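Local atomic coordinates of uncharacterized protein (Bacteroides eggerthii DSM 20697, PDB entry 4ECO), a protein that is of unknown function but, as a leucine-rich repeat protein, probably binds other proteins through its curved solenoid. Residues D151-E156 with K173-S178; E156-L161 with L459-L464; A356-A361 with L382-N387; M404-F409 with V435-L440; Y514-D519 with T537-G542. All blocks are in the same frame, centred on the assembly; numbering follows the deposited sequence. Where two conformers were deposited one is given.

The five contacts illustrate how a leucine-rich repeat solenoid is built and then filled in. Contacts 3, 4 and 5 join parallel strands of different turns, and contacts 3 and 5 lie about 29 Å apart, centre to centre. Contacts 3 and 4 are adjacent, sharing the border between strands 381-383 and 404-408, with centres about 11 Å apart. Contact 1 folds a long excursion of the chain upon itself, and contact 2, which shares Glu156 with it, lays that excursion against strand 461-463. Pro154 of contact 1 packs on Asp408 of contact 4, while Ser159 of contact 2 hydrogen-bonds Asp519 of contact 5.

Contact 1: D151-E156 with K173-S178; sequences DYDPRE and KSIKKS
An Asx turn running from Asp153 to Arg155, at the start of a 3-10 segment, presents the arginine to the extended chain 173-178, so that two ends of one excursion from the repeat solenoid are tied together at its surface. In the turn, Asp153 OD1 accepts from the backbone N of Arg155 at 3.3 Å, the nitrogen standing above the carboxylate plane. The same carboxylate is gripped side-on by the guanidinium, through NE and NH2, in a salt bridge whose NH2 to OD2 distance in the Arg155-Asp153 pair is 3.0 Å. A bend in the arginine chain at chi3 (-52°) brings the group round to this position. The outer nitrogens also serve the other segment: Arg155 NH1 donates to Lys173 O at 2.8 Å, and NH2, already bonded to Asp153, adds weak bonds to Lys173 O and Ser174 O. Over one face lies Ile175, whose CG1 is 3.4 Å from Arg155 NH2. With a leucine in place of Arg155, the carboxylate of Asp153 would probably be left without its charged mate and the carbonyls of Lys173 and Ser174 without their side-chain donor. Farther along, Glu156 has its salt-bridge partner in Lys163 of helix 160-168, and its carboxylate also rests beside Ser178. There the contact is packing, with Glu156 CD 3.5 Å from Ser178 OG.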
# COMPACT_ATOMS: atom_id res chain seq x y z
N ASP A 151 0.35 -0.87 -1.63
CA ASP A 151 1.72 -1.35 -1.45
C ASP A 151 2.73 -0.24 -1.51
O ASP A 151 2.64 0.64 -2.38
CB ASP A 151 2.09 -2.40 -2.49
CG ASP A 151 1.55 -3.78 -2.21
OD1 ASP A 151 1.18 -4.05 -1.03
OD2 ASP A 151 1.53 -4.60 -3.15
N TYR A 152 3.68 -0.29 -0.56
CA TYR A 152 4.77 0.68 -0.36
C TYR A 152 5.92 0.01 0.43
O TYR A 152 5.65 -0.81 1.32
CB TYR A 152 4.19 1.89 0.39
CG TYR A 152 5.08 3.10 0.59
CD1 TYR A 152 5.34 3.98 -0.46
CD2 TYR A 152 5.49 3.48 1.86
CE1 TYR A 152 6.10 5.14 -0.27
CE2 TYR A 152 6.24 4.64 2.07
CZ TYR A 152 6.53 5.47 1.00
OH TYR A 152 7.26 6.60 1.23
N ASP A 153 7.19 0.37 0.12
CA ASP A 153 8.33 -0.14 0.88
C ASP A 153 8.68 0.87 2.00
O ASP A 153 9.17 1.96 1.70
CB ASP A 153 9.53 -0.44 -0.03
CG ASP A 153 10.70 -1.16 0.62
OD1 ASP A 153 10.59 -1.54 1.83
OD2 ASP A 153 11.73 -1.37 -0.07
N PRO A 154 8.45 0.51 3.30
CA PRO A 154 8.78 1.46 4.38
C PRO A 154 10.27 1.81 4.43
O PRO A 154 10.61 2.82 5.05
CB PRO A 154 8.32 0.71 5.64
CG PRO A 154 7.29 -0.28 5.15
CD PRO A 154 7.83 -0.72 3.83
N ARG A 155 11.17 1.03 3.74
CA ARG A 155 12.61 1.32 3.72
C ARG A 155 12.90 2.60 2.87
O ARG A 155 13.97 3.17 2.98
CB ARG A 155 13.42 0.13 3.21
CG ARG A 155 13.20 -1.12 4.04
CD ARG A 155 13.94 -2.31 3.48
NE ARG A 155 13.63 -2.48 2.07
CZ ARG A 155 14.35 -3.19 1.22
NH1 ARG A 155 15.46 -3.81 1.63
NH2 ARG A 155 14.00 -3.27 -0.06
N GLU A 156 11.92 3.07 2.11
CA GLU A 156 11.97 4.28 1.29
C GLU A 156 12.40 5.51 2.13
O GLU A 156 13.11 6.39 1.63
CB GLU A 156 10.56 4.51 0.65
CG GLU A 156 10.44 5.69 -0.29
CD GLU A 156 11.42 5.78 -1.44
OE1 GLU A 156 11.76 4.73 -2.04
OE2 GLU A 156 11.83 6.93 -1.77
N LYS A 173 17.80 -7.01 -0.44
CA LYS A 173 16.84 -6.65 -1.50
C LYS A 173 16.94 -5.14 -1.74
O LYS A 173 16.85 -4.36 -0.78
CB LYS A 173 15.39 -7.08 -1.16
CG LYS A 173 15.17 -8.55 -0.80
CD LYS A 173 13.69 -8.83 -0.60
CE LYS A 173 13.36 -10.23 -0.13
NZ LYS A 173 11.89 -10.46 -0.14
N SER A 174 17.19 -4.74 -2.98
CA SER A 174 17.32 -3.32 -3.32
C SER A 174 15.99 -2.60 -3.11
O SER A 174 14.93 -3.23 -3.15
CB SER A 174 17.82 -3.15 -4.76
OG SER A 174 19.15 -3.64 -4.87
N ILE A 175 16.06 -1.30 -2.84
CA ILE A 175 14.87 -0.50 -2.61
C ILE A 175 14.48 0.14 -3.95
O ILE A 175 15.22 0.99 -4.50
CB ILE A 175 15.13 0.54 -1.48
CG1 ILE A 175 15.53 -0.18 -0.16
CG2 ILE A 175 13.93 1.47 -1.29
CD1 ILE A 175 16.23 0.65 0.83
N LYS A 176 13.31 -0.27 -4.46
CA LYS A 176 12.71 0.25 -5.68
C LYS A 176 12.12 1.65 -5.47
O LYS A 176 11.62 1.96 -4.38
CB LYS A 176 11.59 -0.67 -6.18
CG LYS A 176 11.99 -1.82 -7.08
CD LYS A 176 10.71 -2.41 -7.71
CE LYS A 176 10.92 -3.15 -9.02
NZ LYS A 176 9.67 -3.21 -9.85
N LYS A 177 12.14 2.46 -6.54
CA LYS A 177 11.52 3.77 -6.58
C LYS A 177 10.02 3.59 -6.36
O LYS A 177 9.43 2.61 -6.84
CB LYS A 177 11.82 4.47 -7.92
CG LYS A 177 11.30 5.91 -8.04
CD LYS A 177 11.54 6.50 -9.44
CE LYS A 177 10.98 7.90 -9.57
NZ LYS A 177 11.21 8.45 -10.92
N SER A 178 9.41 4.53 -5.63
CA SER A 178 8.00 4.52 -5.29
C SER A 178 7.15 4.51 -6.55
O SER A 178 7.43 5.25 -7.50
CB SER A 178 7.65 5.73 -4.43
OG SER A 178 8.49 5.80 -3.29

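Contact 2: E156-L161 with L459-L464; sequences EDFSDL and LSSINL
Asp157 and Phe158, where a 3-10 segment gives way to loop, approach strand 461-463 without pairing with it, and the CA atoms of Phe158 and Asn463 stay 6.6 Å apart. Side chains bridge the interval. Asn463, its CG anti to the backbone N (chi1 -159°), extends its amide toward the 3-10 segment, and ND2 donates to Asp157 O at 3.2 Å. The acceptor lies in the amide plane and the N-H points well at it (159°), yet the donor stands above the carbonyl plane of Asp157 and uses no lone pair. Beside this bond the Phe158 ring slides past the same amide in the opposite direction, the two planes only 5° apart, with Phe158 CD1 3.5 Å from Asn463 ND2. Such a layout shows how a leucine-rich repeat solenoid can take an inserted chain on its parallel strands, the outward residues Ser461 and Asn463 receiving an aromatic side chain. Phe158 CE1 meets Ile462 O at the ring edge, 3.3 Å away, and Phe158 CZ rests 3.5 Å from Ser461 CB. The hydroxyl of Ser461 is hydrogen-bonded to that of Ser437 on the adjacent strand, while Asp157 OD2 accepts from Asn439 ND2. Next in the chain, Ser159 is the N-cap of helix 160-168: its OG caps Ile162 N and also hydrogen-bonds Asp519 OD2, and its backbone N bonds Asp494 OD2.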
# COMPACT_ATOMS: atom_id res chain seq x y z
N GLU A 156 11.92 3.07 2.11
CA GLU A 156 11.97 4.28 1.29
C GLU A 156 12.40 5.51 2.13
O GLU A 156 13.11 6.39 1.63
CB GLU A 156 10.56 4.51 0.65
CG GLU A 156 10.44 5.69 -0.29
CD GLU A 156 11.42 5.78 -1.44
OE1 GLU A 156 11.76 4.73 -2.04
OE2 GLU A 156 11.83 6.93 -1.77
N ASP A 157 11.99 5.54 3.39
CA ASP A 157 12.28 6.62 4.33
C ASP A 157 13.72 6.64 4.80
O ASP A 157 14.09 7.58 5.52
CB ASP A 157 11.34 6.56 5.53
CG ASP A 157 9.96 7.05 5.18
OD1 ASP A 157 9.86 7.98 4.36
OD2 ASP A 157 8.98 6.53 5.77
N PHE A 158 14.53 5.64 4.39
CA PHE A 158 15.95 5.66 4.68
C PHE A 158 16.61 6.71 3.83
O PHE A 158 16.16 6.98 2.72
CB PHE A 158 16.57 4.30 4.41
CG PHE A 158 16.37 3.30 5.50
CD1 PHE A 158 16.74 3.61 6.81
CD2 PHE A 158 15.96 2.01 5.22
CE1 PHE A 158 16.61 2.66 7.82
CE2 PHE A 158 15.84 1.06 6.23
CZ PHE A 158 16.15 1.40 7.53
N SER A 159 17.70 7.30 4.33
CA SER A 159 18.43 8.33 3.61
C SER A 159 19.04 7.75 2.34
O SER A 159 19.26 6.53 2.24
CB SER A 159 19.52 8.92 4.49
OG SER A 159 20.55 7.98 4.75
N ASP A 160 19.36 8.63 1.38
CA ASP A 160 19.98 8.22 0.14
C ASP A 160 21.25 7.45 0.45
O ASP A 160 21.42 6.38 -0.13
CB ASP A 160 20.23 9.43 -0.75
CG ASP A 160 18.95 9.93 -1.37
OD1 ASP A 160 18.03 9.10 -1.65
OD2 ASP A 160 18.84 11.16 -1.58
N LEU A 161 22.04 7.91 1.46
CA LEU A 161 23.27 7.23 1.87
C LEU A 161 22.99 5.76 2.23
O LEU A 161 23.58 4.84 1.63
CB LEU A 161 23.93 7.97 3.05
CG LEU A 161 25.11 7.29 3.76
CD1 LEU A 161 26.28 7.13 2.86
CD2 LEU A 161 25.58 8.12 4.87
N LEU A 459 16.09 -7.96 13.15
CA LEU A 459 16.24 -6.66 12.49
C LEU A 459 17.59 -6.49 11.80
O LEU A 459 18.64 -6.53 12.44
CB LEU A 459 16.05 -5.53 13.50
CG LEU A 459 14.65 -5.36 14.04
CD1 LEU A 459 14.66 -4.51 15.27
CD2 LEU A 459 13.70 -4.84 12.98
N SER A 460 17.55 -6.26 10.49
CA SER A 460 18.72 -5.97 9.69
C SER A 460 18.84 -4.43 9.46
O SER A 460 19.92 -3.93 9.15
CB SER A 460 18.70 -6.74 8.36
OG SER A 460 17.53 -6.53 7.59
N SER A 461 17.73 -3.68 9.64
CA SER A 461 17.70 -2.23 9.48
C SER A 461 16.66 -1.58 10.38
O SER A 461 15.56 -2.13 10.59
CB SER A 461 17.43 -1.84 8.03
OG SER A 461 16.14 -2.25 7.63
N ILE A 462 17.00 -0.39 10.91
CA ILE A 462 16.14 0.39 11.78
C ILE A 462 16.17 1.87 11.35
O ILE A 462 17.23 2.43 11.07
CB ILE A 462 16.52 0.21 13.27
CG1 ILE A 462 15.46 0.83 14.21
CG2 ILE A 462 17.96 0.68 13.60
CD1 ILE A 462 15.51 0.35 15.65
N ASN A 463 15.00 2.50 11.33
CA ASN A 463 14.92 3.91 11.00
C ASN A 463 14.41 4.63 12.21
O ASN A 463 13.29 4.40 12.62
CB ASN A 463 14.02 4.14 9.80
CG ASN A 463 14.28 5.45 9.11
OD1 ASN A 463 14.77 6.45 9.70
ND2 ASN A 463 13.94 5.45 7.85
N LEU A 464 15.25 5.43 12.83
CA LEU A 464 14.90 6.18 14.04
C LEU A 464 15.03 7.68 13.77
O LEU A 464 15.04 8.48 14.69
CB LEU A 464 15.78 5.74 15.21
CG LEU A 464 15.27 4.51 15.92
CD1 LEU A 464 16.38 3.85 16.72
CD2 LEU A 464 14.10 4.85 16.81

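Contact 3: A356-A361 with L382-N387; sequences ASLNLA and LSFAHN
Phe384 sets its CG opposite its own carbonyl carbon (chi1 -56°), which brings the far end of the ring back toward Leu358 and Leu360 of the preceding turn. Leu358, with CG anti to its backbone N (chi1 -177°), crosses the phenylalanine at about a right angle and touches Phe384 CZ with CD2 at 3.8 Å. Leu360 instead runs alongside it, its CD1 4.0 Å from Phe384 CE2. Both are apolar contacts of the solenoid core, to which Leu382 adds CD2 beside Leu358 CB. The backbones pair in parallel around Asn359 and Ser383: Leu360 N donates to Ser383 O at 2.9 Å, almost straight, and Ser383 N to Leu358 O at 3.2 Å. On the outward side, the CB of Ser383 lies against the amide of Asn359, and Ser383 OG closes an ST turn by accepting Ala385 N. The conserved asparagine of the leucine-rich repeat consensus (LxxLxLxxNxL) does its usual work at Asn387. Its ND2 donates twice, to Phe384 O in its own turn at 2.9 Å and to Leu360 O in the one before at 3.2 Å. Both acceptor oxygens lie in the plane of the amide, although its nitrogen stands above the plane of each carbonyl. Asn387 OD1 accepts Ile365 N, so the buried amide is satisfied at both ends. Strand 334-336 bonds to Asn359 beyond the first segment, strand 404-408 bonds to Leu382 and Phe384 beyond the second, and the Phe384 ring meets that of Phe409 in the next turn.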
# COMPACT_ATOMS: atom_id res chain seq x y z
N ALA A 356 -2.65 -11.30 5.90
CA ALA A 356 -1.49 -11.33 5.01
C ALA A 356 -1.09 -9.89 4.63
O ALA A 356 0.07 -9.60 4.36
CB ALA A 356 -1.81 -12.14 3.77
N SER A 357 -2.09 -8.99 4.63
CA SER A 357 -1.95 -7.56 4.38
C SER A 357 -2.68 -6.80 5.43
O SER A 357 -3.78 -7.17 5.78
CB SER A 357 -2.49 -7.20 2.99
OG SER A 357 -1.61 -7.51 1.92
N LEU A 358 -2.09 -5.72 5.92
CA LEU A 358 -2.71 -4.78 6.85
C LEU A 358 -2.10 -3.41 6.62
O LEU A 358 -0.88 -3.25 6.61
CB LEU A 358 -2.62 -5.23 8.31
CG LEU A 358 -3.30 -4.34 9.37
CD1 LEU A 358 -4.83 -4.32 9.19
CD2 LEU A 358 -2.92 -4.79 10.76
N ASN A 359 -2.94 -2.46 6.32
CA ASN A 359 -2.53 -1.09 6.07
C ASN A 359 -3.58 -0.15 6.66
O ASN A 359 -4.68 -0.04 6.13
CB ASN A 359 -2.31 -0.85 4.57
CG ASN A 359 -1.45 0.37 4.28
OD1 ASN A 359 -1.68 1.48 4.81
ND2 ASN A 359 -0.43 0.17 3.43
N LEU A 360 -3.25 0.49 7.82
CA LEU A 360 -4.12 1.41 8.57
C LEU A 360 -3.56 2.84 8.52
O LEU A 360 -3.95 3.69 9.32
CB LEU A 360 -4.23 0.92 10.03
CG LEU A 360 -4.80 -0.50 10.25
CD1 LEU A 360 -4.69 -0.92 11.70
CD2 LEU A 360 -6.25 -0.60 9.80
N ALA A 361 -2.66 3.11 7.54
CA ALA A 361 -2.00 4.40 7.46
C ALA A 361 -2.98 5.53 7.18
O ALA A 361 -4.05 5.32 6.61
CB ALA A 361 -0.91 4.37 6.41
N LEU A 382 3.67 -4.33 6.47
CA LEU A 382 2.52 -3.79 7.22
C LEU A 382 2.72 -2.32 7.48
O LEU A 382 3.88 -1.86 7.55
CB LEU A 382 2.29 -4.48 8.57
CG LEU A 382 2.14 -5.99 8.61
CD1 LEU A 382 2.16 -6.45 10.03
CD2 LEU A 382 0.88 -6.45 7.88
N SER A 383 1.61 -1.57 7.62
CA SER A 383 1.71 -0.14 7.89
C SER A 383 0.66 0.38 8.88
O SER A 383 -0.55 0.18 8.73
CB SER A 383 1.60 0.67 6.62
OG SER A 383 1.87 2.02 6.94
N PHE A 384 1.19 1.11 9.88
CA PHE A 384 0.47 1.82 10.92
C PHE A 384 0.89 3.28 10.88
O PHE A 384 0.66 4.03 11.83
CB PHE A 384 0.75 1.19 12.29
CG PHE A 384 0.43 -0.28 12.38
CD1 PHE A 384 1.38 -1.24 12.04
CD2 PHE A 384 -0.81 -0.71 12.86
CE1 PHE A 384 1.10 -2.60 12.15
CE2 PHE A 384 -1.09 -2.08 12.99
CZ PHE A 384 -0.13 -3.01 12.65
N ALA A 385 1.53 3.68 9.77
CA ALA A 385 2.06 5.02 9.58
C ALA A 385 0.97 6.10 9.59
O ALA A 385 -0.17 5.84 9.22
CB ALA A 385 2.84 5.09 8.29
N HIS A 386 1.34 7.33 10.02
CA HIS A 386 0.49 8.52 10.04
C HIS A 386 -0.76 8.28 10.86
O HIS A 386 -1.87 8.21 10.33
CB HIS A 386 0.14 8.99 8.63
CG HIS A 386 1.32 9.46 7.86
ND1 HIS A 386 1.69 10.79 7.86
CD2 HIS A 386 2.19 8.76 7.10
CE1 HIS A 386 2.76 10.87 7.07
NE2 HIS A 386 3.10 9.67 6.60
N ASN A 387 -0.56 8.12 12.16
CA ASN A 387 -1.60 7.96 13.17
C ASN A 387 -1.13 8.67 14.42
O ASN A 387 -0.20 9.49 14.35
CB ASN A 387 -1.93 6.48 13.44
CG ASN A 387 -2.73 5.80 12.37
OD1 ASN A 387 -3.93 5.99 12.25
ND2 ASN A 387 -2.10 4.91 11.61

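Contact 4: M404-F409 with V435-L440; sequences MSAIDF and VSSINL
Ile407 and Ile438 stand side by side on paired parallel strands, a standard step of the leucine-rich repeat solenoid, with Ile407 CG2 3.8 Å from Ile438 CG1. The axes of strands 406-408 and 437-439 come within 4.7 Å and diverge by only 10°. Between them Ile407 N donates to Ser437 O, Asn439 N to Ile407 O at 3.0 Å, and Phe409 N to Asn439 O at 2.8 Å. The interior face is apolar. Val435 directs CG1 to Ile407 CG2 and, with its CG2 anti to the backbone N, lays that methyl against Ala406 CA and the CB of Met404, a selenomethionine here. At the other end Phe409 crosses Ile438 at a slant, its CD2 3.9 Å from Ile438 CD1, while its CB meets Leu440 CD2. Both chains turn a corner at Ser405 and Ser436, and before it Met404 and Val435 are paired as well, with Ser436 N donating to Met404 O. On the outward face Asp408 and Asn439 extend in the same direction, carboxylate and amide planes 10° apart, with Asp408 OD1 and Asn439 ND2 3.6 Å from each other and not hydrogen-bonded. What positions them lies farther out. Asp408 OD1 is hydrogen-bonded to Ser410 OG, and Asn439 OD1 to Ser441 OG. Replacing Asp408 by an alanine would probably leave the Ser410 hydroxyl without its carboxylate partner and open a gap beside the Asn439 amide. From the inserted chain, Pro154 O takes a weak hydrogen bond from Asn439 ND2.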
# COMPACT_ATOMS: atom_id res chain seq x y z
N MSE A 404 8.84 -11.11 8.53
CA MSE A 404 8.27 -10.06 7.69
C MSE A 404 9.39 -9.19 7.11
O MSE A 404 10.49 -9.13 7.68
CB MSE A 404 7.29 -9.21 8.51
CG MSE A 404 6.16 -10.03 9.17
SE MSE A 404 4.87 -8.91 10.11
CE MSE A 404 5.88 -8.57 11.70
N SER A 405 9.14 -8.56 5.96
CA SER A 405 10.12 -7.70 5.28
C SER A 405 10.33 -6.39 6.07
O SER A 405 11.44 -6.15 6.52
CB SER A 405 9.70 -7.40 3.84
OG SER A 405 10.09 -8.41 2.92
N ALA A 406 9.26 -5.58 6.26
CA ALA A 406 9.32 -4.29 6.95
C ALA A 406 7.98 -3.90 7.57
O ALA A 406 6.92 -4.19 7.01
CB ALA A 406 9.77 -3.19 5.99
N ILE A 407 8.03 -3.16 8.69
CA ILE A 407 6.83 -2.66 9.36
C ILE A 407 6.97 -1.14 9.50
O ILE A 407 8.04 -0.64 9.84
CB ILE A 407 6.56 -3.40 10.69
CG1 ILE A 407 5.16 -3.12 11.22
CG2 ILE A 407 7.67 -3.20 11.74
CD1 ILE A 407 4.63 -4.24 12.01
N ASP A 408 5.91 -0.41 9.13
CA ASP A 408 5.97 1.05 9.15
C ASP A 408 5.18 1.59 10.31
O ASP A 408 3.95 1.44 10.36
CB ASP A 408 5.47 1.62 7.83
CG ASP A 408 5.90 3.06 7.52
OD1 ASP A 408 6.24 3.80 8.47
OD2 ASP A 408 5.85 3.45 6.34
N PHE A 409 5.90 2.21 11.27
CA PHE A 409 5.30 2.89 12.43
C PHE A 409 5.62 4.40 12.38
O PHE A 409 5.39 5.11 13.37
CB PHE A 409 5.77 2.30 13.76
CG PHE A 409 5.32 0.90 14.05
CD1 PHE A 409 4.02 0.65 14.48
CD2 PHE A 409 6.21 -0.16 13.99
CE1 PHE A 409 3.61 -0.65 14.77
CE2 PHE A 409 5.80 -1.47 14.28
CZ PHE A 409 4.49 -1.70 14.66
N VAL A 435 10.50 -9.23 12.14
CA VAL A 435 10.61 -8.38 10.94
C VAL A 435 12.07 -8.00 10.71
O VAL A 435 12.83 -7.87 11.66
CB VAL A 435 9.68 -7.13 11.05
CG1 VAL A 435 10.13 -6.16 12.14
CG2 VAL A 435 9.57 -6.42 9.72
N SER A 436 12.46 -7.83 9.44
CA SER A 436 13.81 -7.45 9.02
C SER A 436 14.01 -5.92 9.12
O SER A 436 15.11 -5.49 9.48
CB SER A 436 14.08 -7.91 7.58
OG SER A 436 13.90 -9.31 7.43
N SER A 437 12.96 -5.11 8.85
CA SER A 437 13.11 -3.66 8.90
C SER A 437 12.00 -2.97 9.70
O SER A 437 10.82 -3.29 9.53
CB SER A 437 13.14 -3.07 7.48
OG SER A 437 13.44 -1.69 7.45
N ILE A 438 12.36 -2.01 10.56
CA ILE A 438 11.37 -1.29 11.34
C ILE A 438 11.56 0.21 11.05
O ILE A 438 12.67 0.74 11.09
CB ILE A 438 11.35 -1.64 12.88
CG1 ILE A 438 10.15 -0.98 13.59
CG2 ILE A 438 12.67 -1.37 13.58
CD1 ILE A 438 9.73 -1.61 14.84
N ASN A 439 10.46 0.86 10.69
CA ASN A 439 10.47 2.28 10.40
C ASN A 439 9.80 2.99 11.54
O ASN A 439 8.57 2.95 11.66
CB ASN A 439 9.80 2.59 9.05
CG ASN A 439 9.93 4.03 8.62
OD1 ASN A 439 10.25 4.94 9.40
ND2 ASN A 439 9.66 4.28 7.36
N LEU A 440 10.60 3.58 12.41
CA LEU A 440 10.13 4.34 13.57
C LEU A 440 10.45 5.84 13.41
O LEU A 440 10.47 6.57 14.41
CB LEU A 440 10.75 3.78 14.86
CG LEU A 440 10.18 2.46 15.35
CD1 LEU A 440 11.11 1.83 16.34
CD2 LEU A 440 8.80 2.66 15.94

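Contact 5: Y514-D519 with T537-G542; sequences YLVGID and TLKGFG
A parallel strand pairing, with the turns leading into it, joins Tyr514-Asp519 to Thr537-Gly542 toward the C-terminal end of the leucine-rich repeat solenoid. Strands 517-519 and 540-542 run only 6° apart. Ile518 N donates to Gly540 O at 3.2 Å and Gly542 N to Ile518 O at 3.1 Å. Just before them Val516 O takes two backbone donors, Lys539 N at 2.7 Å and Gly540 N. Thr537 begins the match: with OG1 turned between its backbone N and carbonyl carbon (chi1 51°), it donates to Leu515 O at 2.7 Å from above the carbonyl plane, and Ser535 OG bonds to both atoms. Interior packing follows the strands. Leu538 CD1 reaches Leu515 CD2 and Ile518 CG2, each 4.0 Å away, and the same Ile518 methyl meets Phe541 at CD2, 3.5 Å off. Outward, Val516 runs beside Lys539, its CG1 3.8 Å from Lys539 CE. Gly517, Gly540 and Gly542 bring no side chain to this face, on which Asp519 also stands. Helix 160-168 lies over it: Leu161 packs on Gly542, and Cys165 O accepts from Lys539 NZ. Asp519 OD1 is hydrogen-bonded to Ser521 OG, and Leu161 and Ile162 touch its side chain. Strand 492-494 flanks 517-519, and strand 570-572 continues the pairing beyond 540-542.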
# COMPACT_ATOMS: atom_id res chain seq x y z
N TYR A 514 28.60 -6.64 11.39
CA TYR A 514 28.27 -6.57 9.98
C TYR A 514 27.62 -5.23 9.57
O TYR A 514 27.05 -5.16 8.47
CB TYR A 514 27.35 -7.75 9.62
CG TYR A 514 28.03 -9.07 9.87
CD1 TYR A 514 29.07 -9.51 9.06
CD2 TYR A 514 27.67 -9.85 10.96
CE1 TYR A 514 29.72 -10.72 9.31
CE2 TYR A 514 28.32 -11.06 11.23
CZ TYR A 514 29.34 -11.49 10.40
OH TYR A 514 29.99 -12.67 10.67
N LEU A 515 27.79 -4.16 10.38
CA LEU A 515 27.23 -2.85 10.07
C LEU A 515 27.68 -2.38 8.67
O LEU A 515 28.86 -2.49 8.35
CB LEU A 515 27.63 -1.82 11.13
CG LEU A 515 27.00 -0.42 10.98
CD1 LEU A 515 25.49 -0.47 11.13
CD2 LEU A 515 27.63 0.58 11.94
N VAL A 516 26.74 -1.88 7.83
CA VAL A 516 27.06 -1.46 6.47
C VAL A 516 26.88 0.07 6.35
O VAL A 516 27.75 0.76 5.81
CB VAL A 516 26.22 -2.25 5.42
CG1 VAL A 516 26.29 -1.63 4.04
CG2 VAL A 516 26.68 -3.70 5.35
N GLY A 517 25.77 0.58 6.87
CA GLY A 517 25.44 2.00 6.80
C GLY A 517 24.90 2.58 8.08
O GLY A 517 24.08 1.98 8.77
N ILE A 518 25.38 3.77 8.40
CA ILE A 518 24.92 4.53 9.54
C ILE A 518 24.84 6.02 9.12
O ILE A 518 25.77 6.57 8.53
CB ILE A 518 25.77 4.28 10.81
CG1 ILE A 518 25.15 4.98 12.05
CG2 ILE A 518 27.25 4.60 10.61
CD1 ILE A 518 25.53 4.36 13.38
N ASP A 519 23.68 6.64 9.41
CA ASP A 519 23.52 8.05 9.10
C ASP A 519 23.16 8.82 10.37
O ASP A 519 22.10 8.65 10.92
CB ASP A 519 22.50 8.30 8.01
CG ASP A 519 22.70 9.62 7.28
OD1 ASP A 519 23.22 10.57 7.91
OD2 ASP A 519 22.32 9.71 6.09
N THR A 537 33.01 -4.04 7.68
CA THR A 537 32.00 -4.13 6.62
C THR A 537 31.35 -2.78 6.25
O THR A 537 30.73 -2.69 5.18
CB THR A 537 30.88 -5.10 7.04
OG1 THR A 537 30.43 -4.72 8.33
CG2 THR A 537 31.34 -6.53 7.08
N LEU A 538 31.51 -1.74 7.11
CA LEU A 538 30.93 -0.40 6.95
C LEU A 538 31.30 0.19 5.61
O LEU A 538 32.47 0.34 5.31
CB LEU A 538 31.41 0.54 8.07
CG LEU A 538 30.83 1.94 8.07
CD1 LEU A 538 29.39 1.95 8.56
CD2 LEU A 538 31.66 2.83 8.91
N LYS A 539 30.26 0.51 4.81
CA LYS A 539 30.34 1.08 3.47
C LYS A 539 30.06 2.59 3.45
O LYS A 539 30.66 3.30 2.65
CB LYS A 539 29.35 0.37 2.54
CG LYS A 539 30.00 -0.45 1.43
CD LYS A 539 28.98 -0.87 0.38
CE LYS A 539 28.20 -2.10 0.79
NZ LYS A 539 26.91 -2.21 0.07
N GLY A 540 29.14 3.06 4.30
CA GLY A 540 28.78 4.47 4.35
C GLY A 540 28.55 5.08 5.72
O GLY A 540 27.94 4.45 6.59
N PHE A 541 28.99 6.33 5.89
CA PHE A 541 28.90 7.10 7.12
C PHE A 541 28.46 8.54 6.83
O PHE A 541 29.06 9.20 5.98
CB PHE A 541 30.26 7.11 7.85
CG PHE A 541 30.20 7.50 9.30
CD1 PHE A 541 30.21 8.84 9.68
CD2 PHE A 541 30.10 6.53 10.29
CE1 PHE A 541 30.12 9.20 11.03
CE2 PHE A 541 30.01 6.89 11.65
CZ PHE A 541 30.04 8.22 12.01
N GLY A 542 27.43 8.99 7.53
CA GLY A 542 26.87 10.33 7.40
C GLY A 542 26.89 11.06 8.72
O GLY A 542 26.43 10.52 9.74